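Side-chain contact in prephenate dehydrogenase (Corynebacterium glutamicum ATCC 13032, PDB 3KTD), which probably oxidises prephenate with NAD+ or NADP+ as a dehydrogenase of the prephenate/arogenate family: residues D170-Q173 with M174-V178. Residues are numbered along the deposited sequence; the frame is centred on the assembly and turned at random.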
ATOM      1  N   ASP A 170      34.223  -9.741   2.289  1.00 34.36           N
ATOM      2  CA  ASP A 170      33.880  -9.181   3.598  1.00 33.87           C
ATOM      3  C   ASP A 170      32.511  -8.454   3.605  1.00 33.83           C
ATOM      4  O   ASP A 170      31.764  -8.552   4.571  1.00 33.92           O
ATOM      5  CB  ASP A 170      34.987  -8.249   4.105  1.00 33.44           C
ATOM      6  CG  ASP A 170      36.186  -9.005   4.694  1.00 34.06           C
ATOM      7  OD1 ASP A 170      36.066 -10.193   5.075  1.00 34.20           O
ATOM      8  OD2 ASP A 170      37.262  -8.390   4.802  1.00 36.18           O
ATOM      9  N   VAL A 171      32.175  -7.751   2.530  1.00 33.12           N
ATOM     10  CA  VAL A 171      30.898  -7.050   2.466  1.00 33.02           C
ATOM     11  C   VAL A 171      29.755  -8.055   2.491  1.00 33.99           C
ATOM     12  O   VAL A 171      28.742  -7.848   3.160  1.00 34.33           O
ATOM     13  CB  VAL A 171      30.784  -6.163   1.200  1.00 33.05           C
ATOM     14  CG1 VAL A 171      29.341  -5.739   0.961  1.00 30.98           C
ATOM     15  CG2 VAL A 171      31.701  -4.946   1.313  1.00 28.52           C
ATOM     16  N   VAL A 172      29.929  -9.157   1.771  1.00 34.15           N
ATOM     17  CA  VAL A 172      28.916 -10.194   1.720  1.00 33.72           C
ATOM     18  C   VAL A 172      28.841 -10.924   3.065  1.00 34.26           C
ATOM     19  O   VAL A 172      27.748 -11.206   3.578  1.00 35.11           O
ATOM     20  CB  VAL A 172      29.207 -11.175   0.588  1.00 33.30           C
ATOM     21  CG1 VAL A 172      28.195 -12.294   0.580  1.00 33.52           C
ATOM     22  CG2 VAL A 172      29.188 -10.445  -0.730  1.00 32.29           C
ATOM     23  N   GLN A 173      30.002 -11.216   3.642  1.00 33.43           N
ATOM     24  CA  GLN A 173      30.055 -11.852   4.951  1.00 33.08           C
ATOM     25  C   GLN A 173      29.404 -10.984   6.005  1.00 32.74           C
ATOM     26  O   GLN A 173      28.751 -11.499   6.906  1.00 32.88           O
ATOM     27  CB  GLN A 173      31.507 -12.164   5.349  1.00 33.88           C
ATOM     28  CG  GLN A 173      32.083 -13.341   4.604  1.00 33.10           C
ATOM     29  CD  GLN A 173      31.247 -14.575   4.796  1.00 33.03           C
ATOM     30  OE1 GLN A 173      30.622 -15.071   3.857  1.00 34.79           O
ATOM     31  NE2 GLN A 173      31.171 -15.042   6.032  1.00 34.95           N
HETATM   32  N   MSE A 174      29.592  -9.670   5.884  1.00 32.85           N
HETATM   33  CA  MSE A 174      28.989  -8.695   6.788  1.00 32.90           C
HETATM   34  C   MSE A 174      27.454  -8.739   6.674  1.00 33.65           C
HETATM   35  O   MSE A 174      26.754  -8.924   7.678  1.00 34.49           O
HETATM   36  CB  MSE A 174      29.510  -7.284   6.475  1.00 32.45           C
HETATM   37  CG  MSE A 174      29.143  -6.233   7.508  1.00 32.23           C
HETATM   38 SE   MSE A 174      29.477  -4.399   6.943  0.75 31.23          SE
HETATM   39  CE  MSE A 174      28.210  -4.268   5.477  1.00 26.41           C
ATOM     40  N   ALA A 175      26.941  -8.578   5.457  1.00 33.69           N
ATOM     41  CA  ALA A 175      25.496  -8.623   5.214  1.00 34.25           C
ATOM     42  C   ALA A 175      24.890  -9.936   5.707  1.00 35.54           C
ATOM     43  O   ALA A 175      23.778  -9.950   6.253  1.00 35.33           O
ATOM     44  CB  ALA A 175      25.197  -8.434   3.737  1.00 33.78           C
ATOM     45  N   LEU A 176      25.616 -11.040   5.518  1.00 36.47           N
ATOM     46  CA  LEU A 176      25.131 -12.345   5.970  1.00 37.16           C
ATOM     47  C   LEU A 176      25.228 -12.465   7.503  1.00 38.03           C
ATOM     48  O   LEU A 176      24.356 -13.066   8.132  1.00 38.22           O
ATOM     49  CB  LEU A 176      25.885 -13.491   5.286  1.00 36.87           C
ATOM     50  CG  LEU A 176      25.732 -13.683   3.770  1.00 35.64           C
ATOM     51  CD1 LEU A 176      26.763 -14.725   3.298  1.00 33.69           C
ATOM     52  CD2 LEU A 176      24.322 -14.089   3.361  1.00 26.78           C
ATOM     53  N   ALA A 177      26.268 -11.869   8.094  1.00 38.15           N
ATOM     54  CA  ALA A 177      26.456 -11.873   9.553  1.00 37.90           C
ATOM     55  C   ALA A 177      25.274 -11.265  10.339  1.00 38.01           C
ATOM     56  O   ALA A 177      25.086 -11.604  11.520  1.00 38.48           O
ATOM     57  CB  ALA A 177      27.749 -11.154   9.923  1.00 37.56           C
ATOM     58  N   VAL A 178      24.494 -10.381   9.699  1.00 36.82           N
ATOM     59  CA  VAL A 178      23.320  -9.747  10.336  1.00 35.79           C
ATOM     60  C   VAL A 178      21.967 -10.265   9.771  1.00 35.35           C
ATOM     61  O   VAL A 178      20.975  -9.519   9.666  1.00 34.04           O
ATOM     62  CB  VAL A 178      23.408  -8.189  10.239  1.00 36.12           C
ATOM     63  CG1 VAL A 178      24.695  -7.690  10.872  1.00 33.92           C
ATOM     64  CG2 VAL A 178      23.311  -7.708   8.787  1.00 33.74           C
TER
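Val-172 holds CG1 trans to its own backbone N (chi1 177°), while Leu-176, one helical turn on, keeps CG beside its N (chi1 -65°). The i to i+4 spacing sets the two side chains alongside each other, pointing the same way, and these torsions bring CG1 of Val-172 to CD1 of Leu-176 at 3.9 Å. The pair lies in the last turns of alpha-helix 162-177. The helix is the crossover of a beta-alpha-beta unit between strands 146-149 and 181-184, in the Rossmann-type nucleotide-binding domain.

Four successive main-chain bonds join the turns. Met-174 N donates to Asp-170 O at 2.8 Å, and Ala-175 N to Val-171 O at 3.0 Å. The second is nearly straight, with 172° at the hydrogen. Leu-176 N binds Val-172 O at 2.9 Å. The bond from Val-178 N to Met-174 O is weak.

Val-172, Ala-175 and Leu-176 all touch Val-182 of strand 181-184. Val-171 and Val-172 lie on Val-149, and selenomethionine Met-174 lies on Trp-147, both in strand 146-149. The carboxylate of Asp-170 turns to the N-terminal segment, where OD2 is hydrogen-bonded to Ser-8 OG and forms a salt bridge with Arg-9 NH1.

At the C-terminal end, Ala-177 N closes on Gln-173 O with a hydrogen bond of 2.8 Å.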